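Haloacid dehalogenase domain protein hydrolase (Planctomyces limnophilus, PDB 4OVY) binds a calcium ion and is probably a hydrolase, perhaps a phosphatase, of the haloacid dehalogenase superfamily. Local coordinates at residues S10-A15 with G288-D293; D62-L67 with R81-K86; A108-D113 with L201-E206. One frame throughout, in Å; residues are numbered along the deposited sequence.

Contact 1: S10-A15 with G288-D293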
loop_
_atom_site.group_PDB
_atom_site.type_symbol
_atom_site.label_atom_id
_atom_site.label_comp_id
_atom_site.label_asym_id
_atom_site.label_seq_id
_atom_site.Cartn_x
_atom_site.Cartn_y
_atom_site.Cartn_z
ATOM N N SER A 10 8.214 32.547 8.763
ATOM C CA SER A 10 8.301 32.532 7.315
ATOM C C SER A 10 6.926 32.237 6.738
ATOM O O SER A 10 6.036 31.805 7.458
ATOM C CB SER A 10 9.282 31.446 6.855
ATOM O OG SER A 10 8.755 30.141 7.064
ATOM N N ALA A 11 6.756 32.441 5.434
ATOM C CA ALA A 11 5.508 32.046 4.787
ATOM C C ALA A 11 5.197 30.577 5.054
ATOM O O ALA A 11 4.048 30.226 5.328
ATOM C CB ALA A 11 5.559 32.314 3.289
ATOM N N ALA A 12 6.221 29.725 4.980
ATOM C CA ALA A 12 6.025 28.287 5.146
ATOM C C ALA A 12 5.589 27.902 6.567
ATOM O O ALA A 12 4.663 27.113 6.735
ATOM C CB ALA A 12 7.277 27.519 4.739
ATOM N N ARG A 13 6.243 28.458 7.582
ATOM C CA ARG A 13 5.874 28.141 8.962
ATOM C C ARG A 13 4.468 28.643 9.269
ATOM O O ARG A 13 3.693 27.950 9.929
ATOM C CB ARG A 13 6.874 28.715 9.968
ATOM C CG ARG A 13 6.781 28.035 11.331
ATOM C CD ARG A 13 7.660 28.699 12.377
ATOM N NE ARG A 13 7.181 30.032 12.760
ATOM C CZ ARG A 13 7.801 30.819 13.634
ATOM N NH1 ARG A 13 8.925 30.412 14.206
ATOM N NH2 ARG A 13 7.304 32.013 13.937
ATOM N N ARG A 14 4.134 29.837 8.782
ATOM C CA ARG A 14 2.790 30.392 8.978
ATOM C C ARG A 14 1.728 29.516 8.327
ATOM O O ARG A 14 0.706 29.210 8.943
ATOM C CB ARG A 14 2.696 31.824 8.448
ATOM C CG ARG A 14 3.485 32.824 9.278
ATOM C CD ARG A 14 3.169 34.263 8.913
ATOM N NE ARG A 14 3.668 34.641 7.595
ATOM C CZ ARG A 14 4.913 35.029 7.319
ATOM N NH1 ARG A 14 5.846 35.094 8.267
ATOM N NH2 ARG A 14 5.230 35.358 6.071
ATOM N N ALA A 15 1.983 29.103 7.090
ATOM C CA ALA A 15 1.051 28.257 6.347
ATOM C C ALA A 15 0.844 26.898 7.008
ATOM O O ALA A 15 -0.282 26.417 7.091
ATOM C CB ALA A 15 1.537 28.065 4.918
ATOM N N GLY A 288 -0.528 28.306 -5.582
ATOM C CA GLY A 288 -0.629 28.475 -4.131
ATOM C C GLY A 288 0.344 27.588 -3.364
ATOM O O GLY A 288 0.200 27.382 -2.155
ATOM N N TRP A 289 1.339 27.058 -4.065
ATOM C CA TRP A 289 2.377 26.252 -3.434
ATOM C C TRP A 289 3.337 27.142 -2.648
ATOM O O TRP A 289 3.852 28.133 -3.162
ATOM C CB TRP A 289 3.149 25.445 -4.483
ATOM C CG TRP A 289 2.310 24.444 -5.230
ATOM C CD1 TRP A 289 1.125 23.904 -4.830
ATOM C CD2 TRP A 289 2.613 23.840 -6.503
ATOM N NE1 TRP A 289 0.662 23.018 -5.776
ATOM C CE2 TRP A 289 1.560 22.958 -6.809
ATOM C CE3 TRP A 289 3.662 23.979 -7.417
ATOM C CZ2 TRP A 289 1.532 22.198 -7.979
ATOM C CZ3 TRP A 289 3.631 23.224 -8.585
ATOM C CH2 TRP A 289 2.574 22.349 -8.854
ATOM N N ILE A 290 3.585 26.775 -1.400
ATOM C CA ILE A 290 4.408 27.593 -0.516
ATOM C C ILE A 290 5.840 27.090 -0.578
ATOM O O ILE A 290 6.110 25.912 -0.333
ATOM C CB ILE A 290 3.903 27.545 0.937
ATOM C CG1 ILE A 290 2.404 27.893 1.008
ATOM C CG2 ILE A 290 4.730 28.477 1.816
ATOM C CD1 ILE A 290 2.043 29.271 0.501
ATOM N N VAL A 291 6.751 27.993 -0.905
ATOM C CA VAL A 291 8.149 27.651 -1.079
ATOM C C VAL A 291 8.912 27.866 0.228
ATOM O O VAL A 291 8.861 28.942 0.818
ATOM C CB VAL A 291 8.783 28.480 -2.208
ATOM C CG1 VAL A 291 10.256 28.123 -2.378
ATOM C CG2 VAL A 291 8.014 28.253 -3.508
ATOM N N ILE A 292 9.616 26.825 0.659
ATOM C CA ILE A 292 10.510 26.888 1.805
ATOM C C ILE A 292 11.903 27.303 1.322
ATOM O O ILE A 292 12.538 26.584 0.542
ATOM C CB ILE A 292 10.596 25.514 2.496
ATOM C CG1 ILE A 292 9.216 25.056 2.973
ATOM C CG2 ILE A 292 11.583 25.542 3.654
ATOM C CD1 ILE A 292 9.100 23.554 3.133
ATOM N N ASP A 293 12.365 28.468 1.780
ATOM C CA ASP A 293 13.718 28.962 1.497
ATOM C C ASP A 293 14.656 28.413 2.575
ATOM O O ASP A 293 14.670 28.918 3.696
ATOM C CB ASP A 293 13.698 30.496 1.512
ATOM C CG ASP A 293 15.038 31.129 1.146
ATOM O OD1 ASP A 293 16.107 30.539 1.383
ATOM O OD2 ASP A 293 15.010 32.263 0.634
HETATM O O HOH W 1 8.751 30.322 3.424
#

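Contact 2: D62-L67 with R81-K86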
loop_
_atom_site.group_PDB
_atom_site.type_symbol
_atom_site.label_atom_id
_atom_site.label_comp_id
_atom_site.label_asym_id
_atom_site.label_seq_id
_atom_site.Cartn_x
_atom_site.Cartn_y
_atom_site.Cartn_z
ATOM N N ASP A 62 28.422 1.599 -5.730
ATOM C CA ASP A 62 29.243 0.693 -4.916
ATOM C C ASP A 62 28.946 -0.765 -5.247
ATOM O O ASP A 62 29.865 -1.596 -5.342
ATOM C CB ASP A 62 29.045 0.953 -3.420
ATOM C CG ASP A 62 29.747 2.215 -2.944
ATOM O OD1 ASP A 62 30.560 2.780 -3.712
ATOM O OD2 ASP A 62 29.490 2.640 -1.793
ATOM N N ARG A 63 27.670 -1.074 -5.451
ATOM C CA ARG A 63 27.271 -2.439 -5.803
ATOM C C ARG A 63 27.848 -2.868 -7.155
ATOM O O ARG A 63 28.373 -3.966 -7.274
ATOM C CB ARG A 63 25.752 -2.577 -5.794
ATOM C CG ARG A 63 25.121 -2.393 -4.415
ATOM C CD ARG A 63 25.573 -3.439 -3.414
ATOM N NE ARG A 63 25.219 -4.789 -3.840
ATOM C CZ ARG A 63 25.767 -5.901 -3.365
ATOM N NH1 ARG A 63 26.723 -5.858 -2.439
ATOM N NH2 ARG A 63 25.355 -7.069 -3.834
ATOM N N VAL A 64 27.761 -1.999 -8.160
ATOM C CA VAL A 64 28.331 -2.289 -9.486
ATOM C C VAL A 64 29.841 -2.513 -9.376
ATOM O O VAL A 64 30.378 -3.479 -9.924
ATOM C CB VAL A 64 28.005 -1.171 -10.505
ATOM C CG1 VAL A 64 28.869 -1.277 -11.761
ATOM C CG2 VAL A 64 26.531 -1.217 -10.875
ATOM N N ARG A 65 30.519 -1.636 -8.645
ATOM C CA ARG A 65 31.961 -1.785 -8.437
ATOM C C ARG A 65 32.318 -3.118 -7.786
ATOM O O ARG A 65 33.284 -3.761 -8.186
ATOM C CB ARG A 65 32.512 -0.623 -7.613
ATOM C CG ARG A 65 32.558 0.668 -8.406
ATOM C CD ARG A 65 33.340 1.753 -7.696
ATOM N NE ARG A 65 33.042 3.058 -8.279
ATOM C CZ ARG A 65 32.229 3.974 -7.751
ATOM N NH1 ARG A 65 31.609 3.766 -6.588
ATOM N NH2 ARG A 65 32.043 5.122 -8.393
ATOM N N LEU A 66 31.535 -3.529 -6.794
ATOM C CA LEU A 66 31.772 -4.791 -6.096
ATOM C C LEU A 66 31.556 -5.986 -7.033
ATOM O O LEU A 66 32.290 -6.978 -6.971
ATOM C CB LEU A 66 30.849 -4.901 -4.878
ATOM C CG LEU A 66 31.056 -6.088 -3.937
ATOM C CD1 LEU A 66 32.429 -6.020 -3.279
ATOM C CD2 LEU A 66 29.958 -6.126 -2.882
ATOM N N LEU A 67 30.561 -5.878 -7.909
ATOM C CA LEU A 67 30.196 -6.975 -8.812
ATOM C C LEU A 67 31.005 -7.025 -10.114
ATOM O O LEU A 67 30.972 -8.036 -10.818
ATOM C CB LEU A 67 28.709 -6.879 -9.158
ATOM C CG LEU A 67 27.758 -7.074 -7.980
ATOM C CD1 LEU A 67 26.358 -6.605 -8.355
ATOM C CD2 LEU A 67 27.755 -8.523 -7.512
ATOM N N ARG A 81 29.169 0.967 -17.779
ATOM C CA ARG A 81 30.372 1.664 -18.243
ATOM C C ARG A 81 30.509 3.015 -17.535
ATOM O O ARG A 81 31.562 3.326 -16.961
ATOM C CB ARG A 81 30.305 1.848 -19.768
ATOM C CG ARG A 81 31.584 2.337 -20.444
ATOM C CD ARG A 81 31.856 3.824 -20.254
ATOM N NE ARG A 81 30.674 4.654 -20.496
ATOM C CZ ARG A 81 30.568 5.944 -20.172
ATOM N NH1 ARG A 81 29.444 6.593 -20.439
ATOM N NH2 ARG A 81 31.572 6.596 -19.593
ATOM N N ALA A 82 29.438 3.808 -17.565
ATOM C CA ALA A 82 29.422 5.110 -16.888
ATOM C C ALA A 82 29.718 4.973 -15.397
ATOM O O ALA A 82 30.456 5.781 -14.827
ATOM C CB ALA A 82 28.080 5.799 -17.090
ATOM N N VAL A 83 29.152 3.944 -14.771
ATOM C CA VAL A 83 29.369 3.706 -13.338
ATOM C C VAL A 83 30.844 3.407 -13.066
ATOM O O VAL A 83 31.458 4.005 -12.178
ATOM C CB VAL A 83 28.496 2.551 -12.806
ATOM C CG1 VAL A 83 28.815 2.264 -11.346
ATOM C CG2 VAL A 83 27.015 2.864 -12.971
ATOM N N ILE A 84 31.406 2.494 -13.852
ATOM C CA ILE A 84 32.800 2.081 -13.706
ATOM C C ILE A 84 33.770 3.233 -13.978
ATOM O O ILE A 84 34.750 3.402 -13.250
ATOM C CB ILE A 84 33.117 0.884 -14.626
ATOM C CG1 ILE A 84 32.384 -0.361 -14.115
ATOM C CG2 ILE A 84 34.622 0.625 -14.700
ATOM C CD1 ILE A 84 32.360 -1.514 -15.097
ATOM N N GLU A 85 33.499 4.022 -15.016
ATOM C CA GLU A 85 34.372 5.148 -15.366
ATOM C C GLU A 85 34.057 6.424 -14.588
ATOM O O GLU A 85 34.664 7.464 -14.843
ATOM C CB GLU A 85 34.320 5.423 -16.871
ATOM C CG GLU A 85 34.780 4.236 -17.700
ATOM C CD GLU A 85 34.960 4.557 -19.169
ATOM O OE1 GLU A 85 34.566 5.661 -19.604
ATOM O OE2 GLU A 85 35.497 3.686 -19.891
ATOM N N LYS A 86 33.114 6.347 -13.650
ATOM C CA LYS A 86 32.796 7.463 -12.758
ATOM C C LYS A 86 32.293 8.680 -13.542
ATOM O O LYS A 86 32.656 9.818 -13.246
ATOM C CB LYS A 86 34.022 7.833 -11.908
ATOM C CG LYS A 86 34.697 6.643 -11.234
ATOM C CD LYS A 86 36.020 7.033 -10.598
ATOM C CE LYS A 86 36.759 5.810 -10.082
ATOM N NZ LYS A 86 38.110 6.154 -9.559
#

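Contact 3: A108-D113 with L201-E206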
loop_
_atom_site.group_PDB
_atom_site.type_symbol
_atom_site.label_atom_id
_atom_site.label_comp_id
_atom_site.label_asym_id
_atom_site.label_seq_id
_atom_site.Cartn_x
_atom_site.Cartn_y
_atom_site.Cartn_z
ATOM N N ALA A 108 18.651 -9.230 -8.962
ATOM C CA ALA A 108 17.613 -10.199 -9.301
ATOM C C ALA A 108 18.010 -11.579 -8.799
ATOM O O ALA A 108 19.188 -11.905 -8.764
ATOM C CB ALA A 108 17.386 -10.237 -10.808
ATOM N N GLY A 109 17.025 -12.376 -8.402
ATOM C CA GLY A 109 17.261 -13.756 -7.975
ATOM C C GLY A 109 17.498 -13.945 -6.486
ATOM O O GLY A 109 17.524 -15.081 -6.001
HETATM N N MSE A 110 17.689 -12.850 -5.758
HETATM C CA MSE A 110 17.852 -12.915 -4.304
HETATM C C MSE A 110 16.534 -12.606 -3.649
HETATM O O MSE A 110 15.626 -12.057 -4.283
HETATM C CB MSE A 110 18.968 -11.972 -3.841
HETATM C CG MSE A 110 18.596 -10.496 -3.854
HETATM SE SE MSE A 110 20.043 -9.398 -3.079
HETATM C CE MSE A 110 21.476 -9.924 -4.333
ATOM N N THR A 111 16.413 -12.960 -2.375
ATOM C CA THR A 111 15.182 -12.703 -1.641
ATOM C C THR A 111 15.102 -11.258 -1.186
ATOM O O THR A 111 16.107 -10.541 -1.161
ATOM C CB THR A 111 15.030 -13.603 -0.402
ATOM O OG1 THR A 111 16.033 -13.268 0.557
ATOM C CG2 THR A 111 15.148 -15.081 -0.777
ATOM N N ASP A 112 13.892 -10.848 -0.814
ATOM C CA ASP A 112 13.663 -9.542 -0.190
ATOM C C ASP A 112 14.543 -9.333 1.049
ATOM O O ASP A 112 15.149 -8.277 1.212
ATOM C CB ASP A 112 12.172 -9.343 0.154
ATOM C CG ASP A 112 11.594 -10.441 1.065
ATOM O OD1 ASP A 112 12.126 -11.571 1.133
ATOM O OD2 ASP A 112 10.573 -10.164 1.719
ATOM N N ASP A 113 14.640 -10.350 1.898
ATOM C CA ASP A 113 15.462 -10.258 3.101
ATOM C C ASP A 113 16.954 -10.132 2.783
ATOM O O ASP A 113 17.680 -9.413 3.471
ATOM C CB ASP A 113 15.215 -11.464 4.013
ATOM C CG ASP A 113 13.871 -11.406 4.724
ATOM O OD1 ASP A 113 13.178 -10.367 4.682
ATOM O OD2 ASP A 113 13.501 -12.419 5.340
ATOM N N LEU A 201 9.995 -14.273 -0.630
ATOM C CA LEU A 201 9.727 -13.511 -1.846
ATOM C C LEU A 201 11.058 -13.257 -2.528
ATOM O O LEU A 201 12.009 -12.788 -1.890
ATOM C CB LEU A 201 9.044 -12.176 -1.554
ATOM C CG LEU A 201 7.536 -12.165 -1.259
ATOM C CD1 LEU A 201 6.727 -12.945 -2.295
ATOM C CD2 LEU A 201 7.243 -12.676 0.135
ATOM N N VAL A 202 11.102 -13.557 -3.826
ATOM C CA VAL A 202 12.306 -13.449 -4.638
ATOM C C VAL A 202 12.152 -12.295 -5.623
ATOM O O VAL A 202 11.115 -12.160 -6.277
ATOM C CB VAL A 202 12.551 -14.762 -5.414
ATOM C CG1 VAL A 202 13.760 -14.644 -6.332
ATOM C CG2 VAL A 202 12.735 -15.907 -4.436
ATOM N N ARG A 203 13.197 -11.482 -5.731
ATOM C CA ARG A 203 13.223 -10.359 -6.662
ATOM C C ARG A 203 13.410 -10.834 -8.109
ATOM O O ARG A 203 14.288 -11.650 -8.403
ATOM C CB ARG A 203 14.353 -9.404 -6.296
ATOM C CG ARG A 203 14.228 -8.763 -4.919
ATOM C CD ARG A 203 15.505 -8.028 -4.556
ATOM N NE ARG A 203 15.904 -7.125 -5.630
ATOM C CZ ARG A 203 15.541 -5.851 -5.746
ATOM N NH1 ARG A 203 14.779 -5.259 -4.829
ATOM N NH2 ARG A 203 15.967 -5.152 -6.797
ATOM N N LEU A 204 12.582 -10.313 -9.005
ATOM C CA LEU A 204 12.667 -10.622 -10.427
ATOM C C LEU A 204 13.383 -9.511 -11.196
ATOM O O LEU A 204 13.500 -8.380 -10.719
ATOM C CB LEU A 204 11.269 -10.825 -10.997
ATOM C CG LEU A 204 10.414 -11.900 -10.317
ATOM C CD1 LEU A 204 9.061 -11.984 -11.005
ATOM C CD2 LEU A 204 11.119 -13.251 -10.337
ATOM N N ALA A 205 13.868 -9.851 -12.386
ATOM C CA ALA A 205 14.498 -8.882 -13.278
ATOM C C ALA A 205 13.420 -8.259 -14.153
ATOM O O ALA A 205 13.497 -8.285 -15.379
ATOM C CB ALA A 205 15.565 -9.564 -14.130
ATOM N N GLU A 206 12.410 -7.695 -13.501
ATOM C CA GLU A 206 11.253 -7.142 -14.172
ATOM C C GLU A 206 10.758 -5.962 -13.348
ATOM O O GLU A 206 10.657 -6.072 -12.129
ATOM C CB GLU A 206 10.175 -8.216 -14.265
ATOM C CG GLU A 206 9.213 -8.058 -15.417
ATOM C CD GLU A 206 8.153 -9.145 -15.432
ATOM O OE1 GLU A 206 8.421 -10.258 -14.919
ATOM O OE2 GLU A 206 7.046 -8.877 -15.946
HETATM O O HOH W 2 11.298 -13.677 2.316
#

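Contact 1: S10-A15 with G288-D293
Ala12 and Ile290 meet where the first turn of helix 11-24 leans on strand 290-293, and apolar packing carries the join. Ile290 uses both of its branches. CG2 presses against the helix backbone, 3.6 Å from Ala12 CA, with the methyl groups of Ala11 and Ala12 nearby. The other branch lies opposite the carbonyl carbon (chi1 -53°), which carries Ile290 CG1 further along the helix, to 4.0 Å from Ala15 CB. Two residues on, Ile292 CG1 touches Ala12 CB at 3.6 Å, so the Ala12 methyl is contacted by both isoleucines. Alanine suits these helix positions because the axes approach to 7.9 Å, and a beta-branched isoleucine suits a strand that must offer broad hydrocarbon. Leu255 of strand 253-260, which pairs with strand 290-293, also touches Ala12 and Ile290, while Trp7 extends the apolar patch over Ala12 and Ile292.

The polar link is indirect. One water accepts from Ala12 N at 3.0 Å and donates to Val291 O at 3.0 Å, serving an amide of the helix's first turn, where no earlier helical carbonyl is at hand. Ser10, the N-cap, takes care of another: its OG accepts from Arg13 N at 3.1 Å in an almost straight bond (170°). Serine is apt here, a short hydroxyl that can fold back on the turn it starts. At the far end of the strand Asp293 plays the same part for helix 294-297, its OD1 accepting from Arg296 N.

Helix and strand, running at 127° to each other, are therefore joined by methyl and methylene surfaces plus a single bridging water. The chemistry implies an attachment that depends on close fit rather than on direct polar bonds, with helix-start amides served by the cap and the water.

Contact 2: D62-L67 with R81-K86
Val64 and Val83 form the tight part of this contact between two helices. Val64 CG1 meets Val83 CG1 at 3.6 Å, and the same Val83 methyl lies equally near Val64 CB. In both residues CG1 stands anti to the backbone N (chi1 166° in Val64, 176° in Val83), which turns these methyls into each other. Valine fits such a spot, being compact and stiff. Ile84 CG1 adds a looser touch on Val64 CG1 at 4.3 Å.

The solvent side is polar and slack. Arg65 stretches out until NH2 lies 4.2 Å from Lys86 CG, which lies at the guanidinium edge; the two chains cross at about a right angle, and Lys86 is poorly ordered. What steadies Arg65 comes from its own helix, a salt bridge of NH1 to Asp62 OD1 at 3.2 Å in the guanidinium plane. The like charges of Arg65 and Lys86 probably discourage a closer approach.

Lys86, just past helix 80-84, turns to positive phi in a Schellman motif. Around the valine core, Trp74 of the connecting loop touches Val64 and Ile84, Leu102 of helix 95-106 touches Val64, and Leu91 of helix 88-91 touches Val83, so the pair sits among several helices with the loop's Trp74 packed against it.

Contact 3: A108-D113 with L201-E206
Leu201 O accepts a hydrogen bond from Asp112 N at 2.9 Å and also receives a CA-H...O contact from Thr111, whose CA lies 3.2 Å away. Beside it Arg203 N reaches Met110 O at 2.9 Å, nearly in line with the carbonyl (165° at the oxygen). These two backbone bonds flank Thr111 and Val202, a single antiparallel bridge of the non-hydrogen-bonded kind. A third, Gly109 N to Arg203 O, is shorter at 2.8 Å but tilted 25° from the carbonyl plane. Gly109 has positive phi, where a CB would be jammed against the preceding carbonyl oxygen.

Side chains follow the same line. Met110, present as selenomethionine, runs beside Arg203 and points the same way, its CG 4.0 Å from Arg203 CD. The arginine is bent, and its polar end finds His107 O through NE and the ring of Phe115 through a cation-pi contact. Ala108 CB meets Ala205 CB at 3.8 Å, small methyls that let the chains stay close.

Asp112 holds CG between its backbone N and carbonyl carbon (chi1 57°), bringing the carboxylate against Leu201. A water donates to Asp112 OD1 at 2.6 Å and accepts from Leu201 N at 3.3 Å, while OD2 forms a salt bridge with Arg221 of the second subunit. An alanine here would remove both carboxylate oxygens and would probably leave that Arg221 without its anionic mate and the water less firmly placed.

Thr111 is the N-cap of helix 112-125, whose Phe115 and Ile118 touch Met110. Strand 198-204 pairs antiparallel with strand 183-195, Val202 bonding to Lys191 and Leu204 to Lys189, so residues 109-112 join the hairpin along its other edge as they lead into the helix.

In the fold
Contact 1 closes a loop that takes in almost the whole chain, tying helix 11-24 to strand 290-293; contacts 2 and 3 both nest inside it, one after the other. Contacts 1 and 3 reach the same mixed sheet at distant places, their centres 42 Å apart and on opposite sides of the chain's centre. Contact 2 joins helices between strands 38-41 and 156-161, where haloacid dehalogenase proteins commonly insert a cap, so these helices are probably part of one. Its centre lies 21 Å from that of contact 3, which ties the start of helix 112-125 to a hairpin beyond strand 156-161. The calcium site, with Asp42, Asp44 and Asn234, belongs to the core, away from contacts 2 and 3.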